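Local structure of suppressor protein MPT5 (Saccharomyces cerevisiae, 5BZ1) at residues 25-28 with 29-33; 122-126 with 127-131; 188-191 with 192-196; 286-289 with 290-293. The protein binds the 3'-UTR of target mRNAs through its Pumilio homology domain, the part present here, and regulates gene expression after transcription, including repression of HO. All blocks are in the same frame, centred on the assembly; numbering follows the deposited sequence.

In the fold
All four contacts are local ones, made along or at the start of helices in the Pumilio homology domain. No two share a helix: they lie on helix 22-32, the loop into helix 129-137, the step from helix 179-189 to 192-204, and helix 288-307. Contact 1 touches the RNA; contacts 2, 3 and 4 have nearest atoms about 13, 11 and 22 Å from it. Contacts 2 and 3 each have their own capping box, Ser128 with Gln131 and Thr191 with Gln194. Contact 2 adds bridging waters and contact 3 a sulfur packed on isoleucine. Contact 4 sets buried aliphatic side chains on one side of a helix start and exposed acidic ones on the other. Each contact mixes buried and more open residues.

Contact 1. Residues 25-28 with 29-33; sequences CRFL and QKKLE. With nucleotides of chain B.
Arg26 and Gln29, neighbours across one helical turn, meet the same adenine, A10 of chain B, in different ways. The guanidinium of Arg26 lays one face over the base, with C5 of A10 3.3 Å from its plane and offset toward the rim. At the guanidinium edge, in plane, NH2 donates to the ribose O2' of A10 at 3.1 Å. The Gln29 amide reads the Watson-Crick edge. Its NE2 donates to N1 of A10 at 2.8 Å, and its OE1 accepts from N6 of A10 at 3.1 Å with a nearly straight N-H...O angle of 174°. Gln29 reaches the base by an extended chain beyond CG (chi2 171°). The two bonds to the base hold the amide; a weak bond to Cys25 O may add to this, and Cys25 SG lies 3.2 Å from NE2. Cysteine, an arginine laid over the base and glutamine together form the classical adenine-recognition set of a PUF repeat, here in Pumilio 1. With an alanine at Arg26, the adenine would probably lose the flat group over its face, and its ribose hydroxyl would lose this donor. Behind the RNA surface, Phe27 and Lys31 meet obliquely, with Phe27 CE1 4.1 Å from Lys31 NZ. Cys25 and Leu28 pack on Leu65 of helix 62-69, Gln29 touches Tyr64 there, and Leu28 also reaches Met45 of helix 38-49 and Tyr15 and Leu18 of helix 15-19.

Contact 2. Residues 122-126 with 127-131; sequences FSQEF and TSIEQ
Ser123 O accepts two backbone N-H groups, from Phe126 N at 3.0 Å and Thr127 N at 2.7 Å, closing a tight turn between helix 112-121 and helix 129-137. The turn spans the start of repeat Pumilio 4. A short CA-H...O contact adds to it, Gln124 CA to Thr127 O at 3.2 Å. Thr127 is buried. Its chi1 of -57° swings OG1 back to Gly121 O in the preceding helix, where it is hydrogen-bonded. Ser123 OG likewise bonds to Lys120 O. The next helix is started by a capping box. Ser128, the N-cap, accepts Gln131 N on its OG at 2.9 Å, and the Gln131 side chain runs back so that OE1 takes Ser128 N at 3.0 Å. Further out, the extended side chain of Gln124 lies across Ile129, with its NE2 3.7 Å from Ile129 CD1. The two phenylalanines turn to other parts of the fold. Phe122 stacks on Phe159, and Phe126 meets Tyr86 edge-to-face. Two waters complete the turn. One donates to both Phe122 O and Thr127 O, joining carbonyls that could not bond each other. The other donates to Gln124 OE1 and accepts from Ile129 N at 2.9 Å, tying the loop to the first turn of the helix. The chemistry is thus mainly polar and local: side chains and waters supply the partners that backbone groups lack at a helix start.

Contact 3. Residues 188-191 with 192-196; sequences SVCT and LQQIF
Thr191 and Gln194 form a capping box at the start of helix 192-204, just after helix 179-189 in repeat Pumilio 5. The contact is a local N-terminal cap in the alpha-helical PUF scaffold, and it marks the start of the new helix. Two bonds cross in opposite directions. Gln194 N donates to Thr191 OG1 at 3.2 Å, and Thr191 N donates to Gln194 OE1 at 2.9 Å. The hydroxyl can do this because OG1 stands between the backbone N and the carbonyl carbon (chi1 83°), turned toward the first helical turn. The Gln194 chain is extended beyond CG and runs back across the threonine. The donor Thr191 N sits tilted 29° from the plane of the Gln194 carbonyl. The other end of that amide is also held, as NE2 bonds to Pro154 O in a neighbouring loop, so both polar atoms fix its rotation. The methyl of Thr191 lies beside the same amide, with CG2 3.4 Å from Gln194 OE1. The first backbone bond of the helix follows, Ile195 N to Thr191 O at 3.0 Å. Cys190 is buried, and Phe157 touches it from a loop. Cys190 CB comes within 3.2 Å of Gln194 OE1. The apolar side of the cap is made by Cys190 SG, which rests against Ile195 CG1 at 3.5 Å.

Contact 4. Residues 286-289 with 290-293; sequences ASDD and VINA
Ala286 and Val290 mark the packed side of this helix start, with CB of Ala286 3.9 Å from CG1 of Val290. Ile291 is buried, as is Val290. A chi1 of -66° turns CG1 of Ile291 away from its carbonyl carbon, and with chi2 extended at 157° this brings CD1 back over the chain, 3.4 Å from Ala286 O and 3.3 Å from Ser287 O. Both residues meet Ile267 of helix 253-273, Ile291 also touches Phe271, and Val290 reaches Phe230 of helix 229-240. An alanine in place of Ile291 would probably open a gap against Ile267 and Phe271 and leave the carbonyls of Ala286 and Ser287 without their apolar cover. The other side is exposed. Ser287 holds the N-cap position of helix 288-307, and its OG touches Val290 CG2 at 3.3 Å. Asp289 and Asn292 meet there at about a right angle, their carboxylate and amide planes 71° apart. The bond between Asn292 ND2 and Asp289 OD1 is weak and doubtful, since the amide is crowded against Asp288 O. Firmer support comes from the backbone, where Asn292 N donates to Asp288 O at 2.9 Å and Ala293 N to Asp289 O at 3.1 Å. The split suggests that aliphatic packing joins this helix start to helices 253-273 and 229-240. The two aspartates in its first turn probably interact favourably with the helix dipole.

Contact 1. Residues 25-28 with 29-33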
# COMPACT_ATOMS: atom_id res chain seq x y z
N CYS A 25 -4.18 19.03 32.80
CA CYS A 25 -3.41 18.82 31.58
C CYS A 25 -3.52 19.99 30.60
O CYS A 25 -2.52 20.42 30.02
CB CYS A 25 -3.86 17.53 30.90
SG CYS A 25 -2.81 17.04 29.53
N ARG A 26 -4.74 20.50 30.43
CA ARG A 26 -4.96 21.68 29.60
C ARG A 26 -4.21 22.88 30.15
O ARG A 26 -3.71 23.72 29.40
CB ARG A 26 -6.45 22.00 29.49
CG ARG A 26 -7.27 20.95 28.75
CD ARG A 26 -8.72 21.37 28.61
NE ARG A 26 -9.47 20.46 27.75
CZ ARG A 26 -9.46 20.51 26.42
NH1 ARG A 26 -8.74 21.43 25.79
NH2 ARG A 26 -10.18 19.64 25.71
N PHE A 27 -4.14 22.97 31.48
CA PHE A 27 -3.41 24.04 32.15
C PHE A 27 -1.92 23.96 31.85
O PHE A 27 -1.29 24.97 31.55
CB PHE A 27 -3.66 23.97 33.67
CG PHE A 27 -2.80 24.91 34.48
CD1 PHE A 27 -3.08 26.27 34.53
CD2 PHE A 27 -1.73 24.42 35.21
CE1 PHE A 27 -2.28 27.13 35.29
CE2 PHE A 27 -0.93 25.26 35.97
CZ PHE A 27 -1.21 26.62 36.01
N LEU A 28 -1.35 22.76 31.92
CA LEU A 28 0.07 22.57 31.64
C LEU A 28 0.41 22.86 30.18
O LEU A 28 1.48 23.39 29.87
CB LEU A 28 0.51 21.15 32.02
CG LEU A 28 0.37 20.79 33.50
CD1 LEU A 28 0.80 19.35 33.75
CD2 LEU A 28 1.19 21.75 34.36
N GLN A 29 -0.51 22.52 29.28
CA GLN A 29 -0.34 22.80 27.86
C GLN A 29 -0.33 24.30 27.59
O GLN A 29 0.47 24.79 26.79
CB GLN A 29 -1.44 22.12 27.05
CG GLN A 29 -1.38 20.60 27.06
CD GLN A 29 -2.60 19.97 26.42
OE1 GLN A 29 -2.90 20.22 25.26
NE2 GLN A 29 -3.31 19.16 27.19
N LYS A 30 -1.23 25.02 28.25
CA LYS A 30 -1.29 26.47 28.13
C LYS A 30 0.00 27.11 28.64
O LYS A 30 0.49 28.08 28.06
CB LYS A 30 -2.49 27.03 28.90
CG LYS A 30 -2.59 28.55 28.88
CD LYS A 30 -3.81 29.04 29.65
CE LYS A 30 -3.91 30.56 29.59
NZ LYS A 30 -5.10 31.07 30.33
N LYS A 31 0.55 26.56 29.71
CA LYS A 31 1.80 27.05 30.28
C LYS A 31 2.97 26.82 29.32
O LYS A 31 3.84 27.68 29.18
CB LYS A 31 2.08 26.37 31.62
CG LYS A 31 2.19 27.34 32.79
CD LYS A 31 1.00 28.28 32.83
CE LYS A 31 1.15 29.30 33.94
NZ LYS A 31 -0.01 30.24 33.99
N LEU A 32 2.97 25.66 28.66
CA LEU A 32 3.98 25.35 27.65
C LEU A 32 3.87 26.31 26.47
O LEU A 32 4.86 26.61 25.80
CB LEU A 32 3.84 23.91 27.16
CG LEU A 32 4.32 22.82 28.12
CD1 LEU A 32 3.87 21.45 27.64
CD2 LEU A 32 5.82 22.86 28.26
N GLU A 33 2.65 26.79 26.22
CA GLU A 33 2.41 27.74 25.14
C GLU A 33 2.65 29.18 25.58
O GLU A 33 2.50 30.11 24.79
CB GLU A 33 0.98 27.59 24.61
CG GLU A 33 0.67 26.25 23.95
CD GLU A 33 -0.80 26.11 23.58
OE1 GLU A 33 -1.15 25.17 22.85
OE2 GLU A 33 -1.60 26.95 24.03
P A B 10 -12.69 13.47 22.32
OP1 A B 10 -14.15 13.40 22.59
OP2 A B 10 -12.20 14.28 21.17
O5' A B 10 -11.99 13.99 23.65
C5' A B 10 -11.93 13.17 24.81
C4' A B 10 -11.70 13.97 26.06
O4' A B 10 -10.38 14.58 26.01
C3' A B 10 -12.68 15.12 26.30
O3' A B 10 -12.92 15.25 27.70
C2' A B 10 -11.91 16.33 25.80
O2' A B 10 -12.33 17.56 26.36
C1' A B 10 -10.49 15.97 26.22
N9 A B 10 -9.44 16.66 25.46
C8 A B 10 -9.40 16.98 24.12
N7 A B 10 -8.31 17.60 23.77
C5 A B 10 -7.57 17.71 24.94
C6 A B 10 -6.31 18.28 25.24
N6 A B 10 -5.53 18.87 24.33
N1 A B 10 -5.88 18.21 26.52
C2 A B 10 -6.66 17.62 27.43
N3 A B 10 -7.85 17.06 27.28
C4 A B 10 -8.26 17.13 25.99

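Contact 2. Residues 122-126 with 127-131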
# COMPACT_ATOMS: atom_id res chain seq x y z
N PHE A 122 11.29 -1.86 17.87
CA PHE A 122 10.49 -2.64 16.93
C PHE A 122 11.23 -3.89 16.44
O PHE A 122 10.67 -4.70 15.70
CB PHE A 122 10.08 -1.78 15.73
CG PHE A 122 8.94 -0.84 16.01
CD1 PHE A 122 7.66 -1.33 16.22
CD2 PHE A 122 9.14 0.53 16.03
CE1 PHE A 122 6.60 -0.46 16.48
CE2 PHE A 122 8.09 1.41 16.29
CZ PHE A 122 6.82 0.91 16.51
N SER A 123 12.50 -4.03 16.84
CA SER A 123 13.28 -5.20 16.46
C SER A 123 12.86 -6.41 17.28
O SER A 123 12.16 -6.28 18.29
CB SER A 123 14.78 -4.95 16.65
OG SER A 123 15.13 -4.96 18.02
N GLN A 124 13.30 -7.59 16.85
CA GLN A 124 12.92 -8.84 17.50
C GLN A 124 13.42 -8.96 18.94
O GLN A 124 12.96 -9.83 19.68
CB GLN A 124 13.37 -10.04 16.67
CG GLN A 124 12.55 -10.25 15.40
CD GLN A 124 12.93 -11.51 14.66
OE1 GLN A 124 12.86 -12.61 15.21
NE2 GLN A 124 13.34 -11.36 13.41
N GLU A 125 14.34 -8.10 19.33
CA GLU A 125 14.82 -8.09 20.71
C GLU A 125 13.68 -7.71 21.67
O GLU A 125 13.66 -8.16 22.82
CB GLU A 125 15.99 -7.11 20.86
CG GLU A 125 16.64 -7.11 22.24
CD GLU A 125 17.78 -6.11 22.35
OE1 GLU A 125 18.11 -5.46 21.33
OE2 GLU A 125 18.33 -5.96 23.46
N PHE A 126 12.74 -6.91 21.18
CA PHE A 126 11.64 -6.42 22.02
C PHE A 126 10.25 -6.68 21.42
O PHE A 126 9.26 -6.70 22.15
CB PHE A 126 11.81 -4.92 22.29
CG PHE A 126 13.07 -4.57 23.03
CD1 PHE A 126 13.15 -4.74 24.40
CD2 PHE A 126 14.17 -4.07 22.35
CE1 PHE A 126 14.31 -4.42 25.10
CE2 PHE A 126 15.34 -3.75 23.03
CZ PHE A 126 15.40 -3.92 24.41
N THR A 127 10.19 -6.86 20.11
CA THR A 127 8.92 -7.04 19.42
C THR A 127 9.00 -8.20 18.41
O THR A 127 9.82 -8.16 17.49
CB THR A 127 8.51 -5.75 18.69
OG1 THR A 127 8.43 -4.67 19.63
CG2 THR A 127 7.16 -5.91 17.99
N SER A 128 8.16 -9.21 18.60
CA SER A 128 8.20 -10.40 17.73
C SER A 128 7.68 -10.09 16.33
O SER A 128 6.95 -9.12 16.12
CB SER A 128 7.39 -11.54 18.35
OG SER A 128 6.00 -11.32 18.19
N ILE A 129 8.06 -10.92 15.36
CA ILE A 129 7.56 -10.82 14.00
C ILE A 129 6.03 -10.89 14.00
O ILE A 129 5.36 -10.11 13.32
CB ILE A 129 8.13 -11.93 13.10
CG1 ILE A 129 9.57 -11.62 12.71
CG2 ILE A 129 7.29 -12.10 11.84
CD1 ILE A 129 10.24 -12.70 11.88
N GLU A 130 5.50 -11.84 14.76
CA GLU A 130 4.06 -12.01 14.92
C GLU A 130 3.42 -10.72 15.43
O GLU A 130 2.34 -10.32 14.97
CB GLU A 130 3.78 -13.16 15.89
CG GLU A 130 2.32 -13.56 16.02
CD GLU A 130 2.11 -14.68 17.03
OE1 GLU A 130 3.10 -15.34 17.41
OE2 GLU A 130 0.95 -14.89 17.44
N GLN A 131 4.08 -10.06 16.37
CA GLN A 131 3.59 -8.80 16.90
C GLN A 131 3.64 -7.67 15.87
O GLN A 131 2.75 -6.82 15.83
CB GLN A 131 4.35 -8.42 18.18
CG GLN A 131 3.87 -9.16 19.42
CD GLN A 131 4.74 -8.91 20.64
OE1 GLN A 131 5.94 -8.65 20.51
NE2 GLN A 131 4.15 -8.98 21.83
O HOH W 1 10.55 -7.29 15.01
O HOH W 2 9.95 -12.95 16.13

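Contact 3. Residues 188-191 with 192-196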
# COMPACT_ATOMS: atom_id res chain seq x y z
N SER A 188 5.46 2.18 -2.02
CA SER A 188 5.58 3.44 -2.74
C SER A 188 6.85 4.22 -2.37
O SER A 188 7.23 5.15 -3.08
CB SER A 188 4.35 4.32 -2.49
OG SER A 188 4.28 4.74 -1.14
N VAL A 189 7.50 3.83 -1.28
CA VAL A 189 8.69 4.56 -0.82
C VAL A 189 9.93 3.69 -0.59
O VAL A 189 11.04 4.22 -0.53
CB VAL A 189 8.41 5.35 0.49
CG1 VAL A 189 7.33 6.40 0.27
CG2 VAL A 189 8.01 4.40 1.60
N CYS A 190 9.76 2.38 -0.45
CA CYS A 190 10.89 1.51 -0.11
C CYS A 190 11.82 1.29 -1.30
O CYS A 190 11.49 1.65 -2.43
CB CYS A 190 10.39 0.18 0.46
SG CYS A 190 9.56 -0.89 -0.74
N THR A 191 13.00 0.71 -1.05
CA THR A 191 14.00 0.52 -2.10
C THR A 191 13.60 -0.57 -3.09
O THR A 191 12.78 -1.43 -2.77
CB THR A 191 15.39 0.18 -1.52
OG1 THR A 191 15.47 -1.23 -1.23
CG2 THR A 191 15.65 0.98 -0.25
N LEU A 192 14.19 -0.53 -4.28
CA LEU A 192 13.88 -1.50 -5.32
C LEU A 192 14.12 -2.93 -4.83
O LEU A 192 13.28 -3.82 -5.04
CB LEU A 192 14.70 -1.22 -6.58
CG LEU A 192 14.26 -1.90 -7.87
CD1 LEU A 192 12.74 -1.96 -7.95
CD2 LEU A 192 14.81 -1.15 -9.07
N GLN A 193 15.24 -3.15 -4.15
CA GLN A 193 15.59 -4.47 -3.64
C GLN A 193 14.64 -4.95 -2.55
O GLN A 193 14.43 -6.16 -2.39
CB GLN A 193 17.05 -4.50 -3.17
CG GLN A 193 18.05 -4.60 -4.33
CD GLN A 193 19.50 -4.53 -3.89
OE1 GLN A 193 19.82 -3.88 -2.89
NE2 GLN A 193 20.38 -5.19 -4.63
N GLN A 194 14.07 -4.01 -1.79
CA GLN A 194 13.05 -4.35 -0.81
C GLN A 194 11.74 -4.74 -1.49
O GLN A 194 11.02 -5.61 -1.02
CB GLN A 194 12.83 -3.20 0.18
CG GLN A 194 13.98 -3.00 1.19
CD GLN A 194 13.87 -1.69 1.95
OE1 GLN A 194 13.24 -0.74 1.47
NE2 GLN A 194 14.48 -1.62 3.12
N ILE A 195 11.43 -4.07 -2.60
CA ILE A 195 10.25 -4.41 -3.40
C ILE A 195 10.37 -5.84 -3.95
O ILE A 195 9.40 -6.60 -3.94
CB ILE A 195 10.04 -3.43 -4.57
CG1 ILE A 195 9.79 -2.01 -4.06
CG2 ILE A 195 8.88 -3.87 -5.47
CD1 ILE A 195 9.68 -0.97 -5.16
N PHE A 196 11.56 -6.18 -4.42
CA PHE A 196 11.85 -7.51 -4.96
C PHE A 196 11.54 -8.62 -3.95
O PHE A 196 10.85 -9.59 -4.28
CB PHE A 196 13.32 -7.62 -5.38
CG PHE A 196 13.62 -6.97 -6.69
CD1 PHE A 196 12.61 -6.54 -7.53
CD2 PHE A 196 14.94 -6.78 -7.09
CE1 PHE A 196 12.89 -5.94 -8.75
CE2 PHE A 196 15.23 -6.18 -8.31
CZ PHE A 196 14.20 -5.76 -9.13

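Contact 4. Residues 286-289 with 290-293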
# COMPACT_ATOMS: atom_id res chain seq x y z
N ALA A 286 9.84 1.81 -22.37
CA ALA A 286 10.35 0.62 -21.69
C ALA A 286 11.50 -0.03 -22.46
O ALA A 286 11.67 0.20 -23.66
CB ALA A 286 9.23 -0.38 -21.48
N SER A 287 12.30 -0.84 -21.76
CA SER A 287 13.41 -1.55 -22.38
C SER A 287 12.92 -2.55 -23.43
O SER A 287 11.74 -2.89 -23.45
CB SER A 287 14.23 -2.30 -21.32
OG SER A 287 13.47 -3.34 -20.74
N ASP A 288 13.82 -3.01 -24.29
CA ASP A 288 13.44 -3.91 -25.37
C ASP A 288 12.87 -5.24 -24.88
O ASP A 288 11.83 -5.68 -25.36
CB ASP A 288 14.60 -4.12 -26.35
CG ASP A 288 14.69 -3.03 -27.40
OD1 ASP A 288 13.67 -2.32 -27.60
OD2 ASP A 288 15.76 -2.87 -28.02
N ASP A 289 13.54 -5.88 -23.92
CA ASP A 289 13.10 -7.19 -23.44
C ASP A 289 11.70 -7.16 -22.82
O ASP A 289 10.94 -8.12 -22.96
CB ASP A 289 14.11 -7.80 -22.46
CG ASP A 289 14.16 -9.31 -22.55
OD1 ASP A 289 14.11 -9.84 -23.68
OD2 ASP A 289 14.25 -9.98 -21.50
N VAL A 290 11.38 -6.07 -22.13
CA VAL A 290 10.03 -5.84 -21.62
C VAL A 290 9.03 -5.85 -22.78
O VAL A 290 7.93 -6.41 -22.67
CB VAL A 290 9.94 -4.48 -20.88
CG1 VAL A 290 8.49 -4.08 -20.66
CG2 VAL A 290 10.68 -4.55 -19.54
N ILE A 291 9.42 -5.25 -23.90
CA ILE A 291 8.56 -5.13 -25.08
C ILE A 291 8.37 -6.46 -25.83
O ILE A 291 7.24 -6.82 -26.18
CB ILE A 291 9.09 -4.03 -26.04
CG1 ILE A 291 8.99 -2.66 -25.37
CG2 ILE A 291 8.33 -4.04 -27.35
CD1 ILE A 291 9.93 -1.61 -25.94
N ASN A 292 9.47 -7.18 -26.06
CA ASN A 292 9.41 -8.49 -26.71
C ASN A 292 8.52 -9.46 -25.94
O ASN A 292 7.75 -10.22 -26.53
CB ASN A 292 10.81 -9.11 -26.83
CG ASN A 292 11.88 -8.08 -27.14
OD1 ASN A 292 11.66 -7.14 -27.90
ND2 ASN A 292 13.06 -8.26 -26.56
N ALA A 293 8.64 -9.43 -24.62
CA ALA A 293 7.85 -10.29 -23.75
C ALA A 293 6.37 -9.96 -23.85
O ALA A 293 5.53 -10.85 -23.96
CB ALA A 293 8.33 -10.16 -22.31